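Local coordinates for Gp26 (Listeria phage P40, PDB 4JZ5), which probably cleaves the glycan strands of Listeria peptidoglycan as a phage endolysin, through its glycosyl hydrolase family 25 catalytic domain, at residues A[59-62]-A[63-67]; A[67-71]-A[72-76]; A[151-154]-A[155-159]; A[183-186]-A[187-191]. All blocks are in the same frame, centred on the assembly; numbering follows the deposited sequence. Where two conformers were deposited one is given.

Four local contacts along one chain sample two regions of the family 25 α/β barrel. Contacts 1 and 2 run in succession on helix 62-72, at its N-terminal and C-terminal ends; they share K67, their centres are about 11 Å apart, and A66 CB packs 4.0 Å from F76 CZ. Contacts 3 and 4 come later, with centres about 11 Å apart, on the other side of the chain's centre and about 28 to 31 Å from the first pair (centre to centre). Contact 3 joins strand 147-152 to helix 153-158; contact 4 lies in the loop entering strand 191-195, tied to contact 3 through S186. The two pairs thus secure connections between strands and helices on opposite sides of that centre.

Contact 1 of 4, residues A[59-62]-A[63-67]; sequences DERL and EQHAK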
loop_
_atom_site.group_PDB
_atom_site.type_symbol
_atom_site.label_atom_id
_atom_site.label_comp_id
_atom_site.label_asym_id
_atom_site.label_seq_id
_atom_site.Cartn_x
_atom_site.Cartn_y
_atom_site.Cartn_z
ATOM N N ASP A 59 9.128 6.561 6.315
ATOM C CA ASP A 59 9.856 6.426 5.061
ATOM C C ASP A 59 10.485 7.764 4.692
ATOM O O ASP A 59 9.832 8.813 4.784
ATOM C CB ASP A 59 8.915 5.935 3.973
ATOM C CG ASP A 59 9.611 5.754 2.645
ATOM O OD1 ASP A 59 9.777 6.769 1.933
ATOM O OD2 ASP A 59 10.000 4.608 2.316
ATOM N N GLU A 60 11.745 7.724 4.279
ATOM C CA GLU A 60 12.513 8.928 4.029
ATOM C C GLU A 60 11.966 9.781 2.897
ATOM O O GLU A 60 12.325 10.954 2.800
ATOM C CB GLU A 60 13.963 8.551 3.716
ATOM C CG GLU A 60 14.706 7.857 4.868
ATOM C CD GLU A 60 14.602 6.320 4.874
ATOM O OE1 GLU A 60 13.561 5.736 4.495
ATOM O OE2 GLU A 60 15.596 5.675 5.295
ATOM N N ARG A 61 11.143 9.208 2.026
ATOM C CA ARG A 61 10.568 9.954 0.917
ATOM C C ARG A 61 9.074 10.203 1.093
ATOM O O ARG A 61 8.428 10.658 0.156
ATOM C CB ARG A 61 10.822 9.241 -0.423
ATOM C CG ARG A 61 12.300 9.055 -0.786
ATOM C CD ARG A 61 13.032 10.325 -1.166
ATOM N NE ARG A 61 14.469 10.051 -1.224
ATOM C CZ ARG A 61 15.386 10.872 -1.718
ATOM N NH1 ARG A 61 15.038 12.037 -2.232
ATOM N NH2 ARG A 61 16.661 10.511 -1.707
ATOM N N LEU A 62 8.523 9.900 2.266
ATOM C CA LEU A 62 7.090 10.082 2.490
ATOM C C LEU A 62 6.616 11.489 2.116
ATOM O O LEU A 62 5.668 11.653 1.338
ATOM C CB LEU A 62 6.752 9.810 3.952
ATOM C CG LEU A 62 5.355 10.235 4.414
ATOM C CD1 LEU A 62 4.285 9.464 3.685
ATOM C CD2 LEU A 62 5.220 10.011 5.910
ATOM N N GLU A 63 7.265 12.507 2.654
ATOM C CA GLU A 63 6.794 13.851 2.403
ATOM C C GLU A 63 7.062 14.277 0.972
ATOM O O GLU A 63 6.225 14.934 0.359
ATOM C CB GLU A 63 7.386 14.811 3.418
ATOM C CG GLU A 63 6.885 14.482 4.827
ATOM C CD GLU A 63 7.474 15.351 5.901
ATOM O OE1 GLU A 63 7.864 16.487 5.589
ATOM O OE2 GLU A 63 7.549 14.890 7.060
ATOM N N GLN A 64 8.219 13.906 0.429
ATOM C CA GLN A 64 8.513 14.229 -0.960
ATOM C C GLN A 64 7.460 13.656 -1.892
ATOM O O GLN A 64 6.950 14.346 -2.778
ATOM C CB GLN A 64 9.889 13.706 -1.354
ATOM C CG GLN A 64 10.248 13.977 -2.786
ATOM C CD GLN A 64 11.454 13.194 -3.221
ATOM O OE1 GLN A 64 12.513 13.287 -2.598
ATOM N NE2 GLN A 64 11.309 12.400 -4.278
ATOM N N HIS A 65 7.131 12.383 -1.699
ATOM C CA HIS A 65 6.168 11.730 -2.554
ATOM C C HIS A 65 4.777 12.312 -2.359
ATOM O O HIS A 65 4.059 12.539 -3.329
ATOM C CB HIS A 65 6.149 10.214 -2.316
ATOM C CG HIS A 65 7.361 9.536 -2.859
ATOM N ND1 HIS A 65 7.887 8.345 -2.403
ATOM C CD2 HIS A 65 8.149 9.936 -3.878
ATOM C CE1 HIS A 65 8.951 8.048 -3.135
ATOM N NE2 HIS A 65 9.133 8.999 -4.029
ATOM N N ALA A 66 4.374 12.559 -1.116
ATOM C CA ALA A 66 3.055 13.127 -0.879
ATOM C C ALA A 66 2.914 14.485 -1.562
ATOM O O ALA A 66 1.902 14.760 -2.226
ATOM C CB ALA A 66 2.787 13.257 0.612
ATOM N N LYS A 67 3.920 15.327 -1.404
ATOM C CA LYS A 67 3.897 16.638 -2.036
ATOM C C LYS A 67 3.921 16.529 -3.554
ATOM O O LYS A 67 3.271 17.309 -4.253
ATOM C CB LYS A 67 5.077 17.483 -1.570
ATOM C CG LYS A 67 4.957 17.939 -0.134
ATOM C CD LYS A 67 6.108 18.825 0.299
ATOM C CE LYS A 67 7.423 18.087 0.316
ATOM N NZ LYS A 67 8.515 18.926 0.878
HETATM O O HOH W 1 7.208 6.811 0.544
HETATM O O HOH W 2 10.523 13.185 2.080
HETATM O O HOH W 3 13.096 13.669 0.744
#
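R61 meets both Q64 and H65 at the N-terminal end of helix 62-72, where R61 itself holds the N-cap position. Just before it an Asx turn overlaps a type I turn (D59 to L62): D59 OD1 accepts from R61 N at 2.8 Å, from above the carboxylate plane. The other carboxylate oxygen, OD2, forms a salt bridge with R50, so D59 links the start of the helix to strand 46-53.

Traced outward, the R61 side chain begins with CB over one face of the H65 ring, a CH-pi contact 3.8 Å from the centroid and displaced toward the rim at CE1. A bend at CG (chi2 -71°) then turns the chain alongside Q64, and CD comes 3.3 Å from Q64 OE1. At the tip, NH1 donates to the same oxygen over 2.8 Å. The acceptor lies in the guanidinium plane and is approached on a lone pair, although the guanidinium and amide planes stand 79° apart. Q64 NE2 bonds to P33 O and Y37 OH, which fixes the rotation of the amide and so aims OE1 at the arginine.

Two backbone bonds start the helical ladder, H65 N to R61 O (2.8 Å) and A66 N to L62 O (2.9 Å). A water accepts from Q64 N at 2.9 Å and donates to E60 O, bridging the two.

Contact 2 of 4, residues A[67-71]-A[72-76]; sequences KGLDK and VGMPF
L69 meets both M74 and F76 where the chain turns back alongside the last turn of helix 62-72, and the backbone between them forms a Schellman motif. Two bonds return to the last turn: M74 N donates to L69 O at 2.9 Å, and G73 N donates to D70 O at 3.1 Å, reaching it from well above the carbonyl plane. G73 has a phi of 72°, a value that favours glycine, and with it the chain leaves the helix.

The L69 fork divides its methyls between the two partners. CD2 takes the M74 side, 3.7 Å from M74 CG, which gives the apolar contact across the reversal often seen in this motif. CD1 takes the F76 side, 3.8 Å from F76 CB, and meets the ring obliquely. F76 CG lies between its own backbone N and carbonyl carbon (chi1 78°), which brings F76 CD1 to 4.0 Å from L69 CB. M74 instead bends at both later torsions after an extended first one, and its sulfur leads away from the helix.

Round the helix end, V72 CG2 lies 3.5 Å from L69 O, close also to G68 O, while CG1 faces the K71 chain. K71 folds at chi3 (71°), bringing its CE to 3.9 Å from V72 CG1.

In the fold, this turn joins helix 62-72 to strand 76-81. L69 and M74 both pack on V47 of the parallel neighbour, strand 46-53, P75 bonds to V47 through the backbone, and F76 lies against A109 and P111.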
loop_
_atom_site.group_PDB
_atom_site.type_symbol
_atom_site.label_atom_id
_atom_site.label_comp_id
_atom_site.label_asym_id
_atom_site.label_seq_id
_atom_site.Cartn_x
_atom_site.Cartn_y
_atom_site.Cartn_z
ATOM N N LYS A 67 3.920 15.327 -1.404
ATOM C CA LYS A 67 3.897 16.638 -2.036
ATOM C C LYS A 67 3.921 16.529 -3.554
ATOM O O LYS A 67 3.271 17.309 -4.253
ATOM C CB LYS A 67 5.077 17.483 -1.570
ATOM C CG LYS A 67 4.957 17.939 -0.134
ATOM C CD LYS A 67 6.108 18.825 0.299
ATOM C CE LYS A 67 7.423 18.087 0.316
ATOM N NZ LYS A 67 8.515 18.926 0.878
ATOM N N GLY A 68 4.704 15.596 -4.080
ATOM C CA GLY A 68 4.819 15.460 -5.520
ATOM C C GLY A 68 3.535 14.986 -6.162
ATOM O O GLY A 68 3.152 15.436 -7.248
ATOM N N LEU A 69 2.867 14.047 -5.506
ATOM C CA LEU A 69 1.611 13.538 -6.016
ATOM C C LEU A 69 0.510 14.598 -5.865
ATOM O O LEU A 69 -0.280 14.811 -6.778
ATOM C CB LEU A 69 1.263 12.243 -5.280
ATOM C CG LEU A 69 2.282 11.120 -5.512
ATOM C CD1 LEU A 69 2.156 10.025 -4.473
ATOM C CD2 LEU A 69 2.149 10.530 -6.907
ATOM N N ASP A 70 0.494 15.305 -4.743
ATOM C CA ASP A 70 -0.472 16.379 -4.553
ATOM C C ASP A 70 -0.291 17.480 -5.607
ATOM O O ASP A 70 -1.272 18.004 -6.141
ATOM C CB ASP A 70 -0.326 16.957 -3.149
ATOM C CG ASP A 70 -1.386 17.982 -2.824
ATOM O OD1 ASP A 70 -2.580 17.766 -3.131
ATOM O OD2 ASP A 70 -1.019 19.013 -2.257
ATOM N N LYS A 71 0.953 17.832 -5.906
ATOM C CA LYS A 71 1.275 18.871 -6.881
ATOM C C LYS A 71 0.516 18.672 -8.184
ATOM O O LYS A 71 -0.053 19.610 -8.742
ATOM C CB LYS A 71 2.805 18.829 -7.140
ATOM C CG LYS A 71 3.332 19.607 -8.354
ATOM C CD LYS A 71 4.873 19.493 -8.507
ATOM C CE LYS A 71 5.345 18.107 -8.945
ATOM N NZ LYS A 71 6.822 18.063 -9.139
ATOM N N VAL A 72 0.544 17.438 -8.681
ATOM C CA VAL A 72 0.007 17.095 -9.991
ATOM C C VAL A 72 -1.401 16.528 -9.918
ATOM O O VAL A 72 -1.979 16.186 -10.953
ATOM C CB VAL A 72 0.918 16.096 -10.750
ATOM C CG1 VAL A 72 2.307 16.683 -10.922
ATOM C CG2 VAL A 72 0.989 14.747 -10.053
ATOM N N GLY A 73 -1.979 16.445 -8.720
ATOM C CA GLY A 73 -3.325 15.924 -8.564
ATOM C C GLY A 73 -3.437 14.421 -8.763
ATOM O O GLY A 73 -4.491 13.939 -9.171
ATOM N N MET A 74 -2.377 13.670 -8.476
ATOM C CA MET A 74 -2.467 12.209 -8.533
ATOM C C MET A 74 -3.080 11.699 -7.243
ATOM O O MET A 74 -2.518 11.929 -6.178
ATOM C CB MET A 74 -1.087 11.600 -8.712
ATOM C CG MET A 74 -1.080 10.084 -8.647
ATOM S SD MET A 74 -1.910 9.238 -10.000
ATOM C CE MET A 74 -0.736 9.565 -11.329
ATOM N N PRO A 75 -4.207 10.983 -7.324
ATOM C CA PRO A 75 -4.755 10.414 -6.087
ATOM C C PRO A 75 -3.794 9.387 -5.502
ATOM O O PRO A 75 -3.128 8.655 -6.230
ATOM C CB PRO A 75 -6.075 9.782 -6.534
ATOM C CG PRO A 75 -5.934 9.567 -7.986
ATOM C CD PRO A 75 -5.029 10.649 -8.500
ATOM N N PHE A 76 -3.707 9.349 -4.179
ATOM C CA PHE A 76 -2.769 8.457 -3.548
ATOM C C PHE A 76 -3.221 8.013 -2.172
ATOM O O PHE A 76 -4.104 8.580 -1.549
ATOM C CB PHE A 76 -1.359 9.103 -3.498
ATOM C CG PHE A 76 -1.181 10.129 -2.412
ATOM C CD1 PHE A 76 -1.579 11.437 -2.606
ATOM C CD2 PHE A 76 -0.604 9.782 -1.194
ATOM C CE1 PHE A 76 -1.420 12.386 -1.612
ATOM C CE2 PHE A 76 -0.430 10.730 -0.197
ATOM C CZ PHE A 76 -0.846 12.038 -0.413
#

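Contact 3 of 4, residues A[151-154]-A[155-159]; sequences AGDS and FWKTH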
loop_
_atom_site.group_PDB
_atom_site.type_symbol
_atom_site.label_atom_id
_atom_site.label_comp_id
_atom_site.label_asym_id
_atom_site.label_seq_id
_atom_site.Cartn_x
_atom_site.Cartn_y
_atom_site.Cartn_z
ATOM N N ALA A 151 -0.377 -8.571 1.387
ATOM C CA ALA A 151 0.659 -9.583 1.555
ATOM C C ALA A 151 0.781 -10.351 0.243
ATOM O O ALA A 151 -0.073 -10.250 -0.654
ATOM C CB ALA A 151 0.333 -10.529 2.699
ATOM N N GLY A 152 1.860 -11.109 0.094
ATOM C CA GLY A 152 1.953 -12.058 -0.991
ATOM C C GLY A 152 0.947 -13.192 -0.832
ATOM O O GLY A 152 0.539 -13.535 0.279
ATOM N N ASP A 153 0.567 -13.741 -1.978
ATOM C CA ASP A 153 -0.345 -14.868 -2.116
ATOM C C ASP A 153 -0.123 -15.962 -1.059
ATOM O O ASP A 153 -1.003 -16.250 -0.253
ATOM C CB ASP A 153 -0.154 -15.419 -3.535
ATOM C CG ASP A 153 -1.190 -16.452 -3.931
ATOM O OD1 ASP A 153 -2.072 -16.813 -3.126
ATOM O OD2 ASP A 153 -1.108 -16.918 -5.086
ATOM N N SER A 154 1.061 -16.559 -1.072
ATOM C CA SER A 154 1.401 -17.673 -0.197
ATOM C C SER A 154 1.362 -17.281 1.281
ATOM O O SER A 154 0.807 -18.009 2.102
ATOM C CB SER A 154 2.781 -18.212 -0.544
ATOM O OG SER A 154 3.134 -19.270 0.328
ATOM N N PHE A 155 1.971 -16.154 1.621
ATOM C CA PHE A 155 1.967 -15.689 3.000
ATOM C C PHE A 155 0.529 -15.492 3.480
ATOM O O PHE A 155 0.169 -15.871 4.603
ATOM C CB PHE A 155 2.740 -14.381 3.120
ATOM C CG PHE A 155 2.878 -13.900 4.528
ATOM C CD1 PHE A 155 1.847 -13.216 5.140
ATOM C CD2 PHE A 155 4.027 -14.162 5.251
ATOM C CE1 PHE A 155 1.968 -12.791 6.446
ATOM C CE2 PHE A 155 4.155 -13.734 6.570
ATOM C CZ PHE A 155 3.119 -13.041 7.159
ATOM N N TRP A 156 -0.297 -14.890 2.635
ATOM C CA TRP A 156 -1.688 -14.609 2.972
ATOM C C TRP A 156 -2.412 -15.902 3.336
ATOM O O TRP A 156 -3.083 -15.989 4.369
ATOM C CB TRP A 156 -2.349 -13.930 1.768
ATOM C CG TRP A 156 -3.746 -13.419 1.964
ATOM C CD1 TRP A 156 -4.864 -14.159 2.213
ATOM C CD2 TRP A 156 -4.175 -12.061 1.875
ATOM N NE1 TRP A 156 -5.963 -13.337 2.318
ATOM C CE2 TRP A 156 -5.565 -12.044 2.101
ATOM C CE3 TRP A 156 -3.518 -10.852 1.631
ATOM C CZ2 TRP A 156 -6.305 -10.859 2.108
ATOM C CZ3 TRP A 156 -4.262 -9.683 1.627
ATOM C CH2 TRP A 156 -5.634 -9.696 1.865
ATOM N N LYS A 157 -2.268 -16.915 2.498
ATOM C CA LYS A 157 -2.924 -18.188 2.741
ATOM C C LYS A 157 -2.430 -18.840 4.024
ATOM O O LYS A 157 -3.225 -19.340 4.828
ATOM C CB LYS A 157 -2.677 -19.135 1.566
ATOM C CG LYS A 157 -3.417 -18.740 0.296
ATOM C CD LYS A 157 -3.310 -19.785 -0.796
ATOM C CE LYS A 157 -1.896 -19.929 -1.316
ATOM N NZ LYS A 157 -1.842 -20.815 -2.517
ATOM N N THR A 158 -1.114 -18.865 4.210
ATOM C CA THR A 158 -0.536 -19.620 5.317
ATOM C C THR A 158 -0.598 -18.911 6.664
ATOM O O THR A 158 -0.229 -19.504 7.677
ATOM C CB THR A 158 0.920 -20.030 5.028
ATOM O OG1 THR A 158 1.735 -18.857 4.900
ATOM C CG2 THR A 158 1.003 -20.894 3.769
ATOM N N HIS A 159 -1.083 -17.671 6.687
ATOM C CA HIS A 159 -1.320 -16.964 7.942
ATOM C C HIS A 159 -2.781 -16.627 8.171
ATOM O O HIS A 159 -3.107 -15.858 9.078
ATOM C CB HIS A 159 -0.441 -15.726 8.040
ATOM C CG HIS A 159 1.013 -16.055 8.108
ATOM N ND1 HIS A 159 1.743 -16.419 6.999
ATOM C CD2 HIS A 159 1.854 -16.168 9.166
ATOM C CE1 HIS A 159 2.980 -16.709 7.366
ATOM N NE2 HIS A 159 3.076 -16.552 8.676
HETATM O O HOH W 4 3.859 -18.696 2.966
#
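W156 sets the CE3 edge of its indole against A151, 4.0 Å from the methyl CB and with A151 N near the ring plane. The same methyl touches F155 CD1 at 3.9 Å, so two consecutive aromatic residues straddle the alanine one residue before the end of strand 147-152. This is the strand-to-helix junction of a beta-alpha-beta unit that continues into strand 169-172.

G152 is the N-cap of the short helix 153-158, and its carbonyl takes the first helical bond, from W156 N at 2.8 Å. K157 N to D153 O (3.1 Å) and T158 N to S154 O (3.0 Å) follow. CG of W156 stands opposite its backbone N (chi1 -173°), which turns the CE3 edge to the strand, while NE1 bonds to D162 OD1 in the loop after the helix. K157 bends at chi3 (-67°); its NZ bonds to S186 OG and stays 4.1 Å from D153 OD1, beyond a salt bridge. D153 OD2 instead pairs with R173 and accepts from S186 N.

At the far end, H159 ND1 donates to F155 O and also lies over the centre of the F155 ring, whose CZ sits over the imidazole centre. On the exposed side, a single water spans S154 OG at 2.8 Å and T158 OG1 at 2.9 Å.

Contact 4 of 4, residues A[183-186]-A[187-191]; sequences TKPS and IPYDL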
loop_
_atom_site.group_PDB
_atom_site.type_symbol
_atom_site.label_atom_id
_atom_site.label_comp_id
_atom_site.label_asym_id
_atom_site.label_seq_id
_atom_site.Cartn_x
_atom_site.Cartn_y
_atom_site.Cartn_z
ATOM N N THR A 183 1.851 -14.643 -13.538
ATOM C CA THR A 183 0.975 -15.495 -12.750
ATOM C C THR A 183 0.048 -14.679 -11.847
ATOM O O THR A 183 0.509 -13.803 -11.124
ATOM C CB THR A 183 1.830 -16.413 -11.884
ATOM O OG1 THR A 183 2.840 -17.029 -12.697
ATOM C CG2 THR A 183 0.982 -17.456 -11.198
ATOM N N LYS A 184 -1.253 -14.968 -11.896
ATOM C CA LYS A 184 -2.213 -14.315 -11.018
ATOM C C LYS A 184 -2.173 -14.924 -9.622
ATOM O O LYS A 184 -1.752 -16.060 -9.441
ATOM C CB LYS A 184 -3.629 -14.435 -11.587
ATOM C CG LYS A 184 -3.823 -13.633 -12.856
ATOM C CD LYS A 184 -5.275 -13.595 -13.291
ATOM C CE LYS A 184 -5.491 -12.564 -14.384
ATOM N NZ LYS A 184 -6.915 -12.507 -14.811
ATOM N N PRO A 185 -2.655 -14.180 -8.625
ATOM C CA PRO A 185 -2.750 -14.766 -7.291
ATOM C C PRO A 185 -3.624 -16.011 -7.290
ATOM O O PRO A 185 -4.549 -16.135 -8.084
ATOM C CB PRO A 185 -3.377 -13.641 -6.462
ATOM C CG PRO A 185 -2.993 -12.407 -7.179
ATOM C CD PRO A 185 -3.051 -12.768 -8.630
ATOM N N SER A 186 -3.335 -16.921 -6.376
ATOM C CA SER A 186 -4.123 -18.132 -6.238
ATOM C C SER A 186 -5.388 -17.908 -5.416
ATOM O O SER A 186 -6.174 -18.833 -5.234
ATOM C CB SER A 186 -3.280 -19.216 -5.585
ATOM O OG SER A 186 -3.066 -18.928 -4.216
ATOM N N ILE A 187 -5.556 -16.690 -4.906
ATOM C CA ILE A 187 -6.706 -16.309 -4.103
ATOM C C ILE A 187 -7.344 -15.076 -4.719
ATOM O O ILE A 187 -6.711 -14.377 -5.496
ATOM C CB ILE A 187 -6.307 -16.008 -2.630
ATOM C CG1 ILE A 187 -5.302 -14.853 -2.558
ATOM C CG2 ILE A 187 -5.751 -17.259 -1.967
ATOM C CD1 ILE A 187 -4.875 -14.505 -1.145
ATOM N N PRO A 188 -8.599 -14.796 -4.379
ATOM C CA PRO A 188 -9.220 -13.582 -4.915
ATOM C C PRO A 188 -8.492 -12.327 -4.464
ATOM O O PRO A 188 -7.956 -12.265 -3.348
ATOM C CB PRO A 188 -10.622 -13.607 -4.316
ATOM C CG PRO A 188 -10.870 -15.042 -4.009
ATOM C CD PRO A 188 -9.554 -15.624 -3.631
ATOM N N TYR A 189 -8.474 -11.329 -5.331
ATOM C CA TYR A 189 -7.834 -10.066 -5.011
ATOM C C TYR A 189 -8.704 -8.909 -5.460
ATOM O O TYR A 189 -9.537 -9.043 -6.357
ATOM C CB TYR A 189 -6.466 -9.961 -5.696
ATOM C CG TYR A 189 -6.545 -9.845 -7.213
ATOM C CD1 TYR A 189 -6.754 -8.623 -7.829
ATOM C CD2 TYR A 189 -6.412 -10.963 -8.023
ATOM C CE1 TYR A 189 -6.842 -8.508 -9.197
ATOM C CE2 TYR A 189 -6.502 -10.860 -9.402
ATOM C CZ TYR A 189 -6.700 -9.630 -9.981
ATOM O OH TYR A 189 -6.793 -9.519 -11.350
ATOM N N ASP A 190 -8.491 -7.757 -4.830
ATOM C CA ASP A 190 -9.026 -6.493 -5.316
ATOM C C ASP A 190 -7.953 -5.726 -6.107
ATOM O O ASP A 190 -8.219 -5.232 -7.211
ATOM C CB ASP A 190 -9.537 -5.641 -4.157
ATOM C CG ASP A 190 -10.692 -6.280 -3.417
ATOM O OD1 ASP A 190 -11.551 -6.883 -4.085
ATOM O OD2 ASP A 190 -10.705 -6.198 -2.173
ATOM N N LEU A 191 -6.765 -5.627 -5.531
ATOM C CA LEU A 191 -5.614 -5.017 -6.195
ATOM C C LEU A 191 -4.516 -6.081 -6.268
ATOM O O LEU A 191 -4.213 -6.709 -5.263
ATOM C CB LEU A 191 -5.147 -3.816 -5.380
ATOM C CG LEU A 191 -4.009 -2.963 -5.949
ATOM C CD1 LEU A 191 -4.381 -2.316 -7.275
ATOM C CD2 LEU A 191 -3.601 -1.889 -4.939
HETATM O O HOH W 5 -6.389 -14.242 -8.366
#
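P185 and Y189 make the main contact in the loop between strands 169-172 and 191-195 of the family 25 barrel, an irregular loop that runs into strand 191-195 at L191 and has no direct hydrogen bond between its two halves.

The apolar interactions come first. P185 CG lies 3.8 Å from Y189 CD2, and P185 CD is 4.0 Å from Y189 CE2, so the CG-CD side of the pyrrolidine meets the CD2-CE2 bond of the ring; the two side chains cross at about a right angle and the approach to the ring is oblique. Y189 places CG between its own N and carbonyl carbon (chi1 68°), which swings the ring back over the preceding residues toward P185. W192 meets the tyrosine ring with its plane at about 45° and also touches P185 and K184. I187, with CG1 likewise between N and carbonyl carbon (chi1 60°), contributes to a different surface, that of D153, W156 and K157 on helix 153-158. Its CG2 stays 3.9 Å from S186 OG.

Polar links are made mostly with neighbouring elements. S186 is tied to helix 153-158, and P188 O accepts from R169 NE of strand 169-172. Within the contact, a water bridges two carbonyls, donating to P185 O at 2.7 Å and to I187 O at 2.9 Å. The oxygen of this water lies near the plane of the Y189 ring, at its edge, 3.3 Å from CD2.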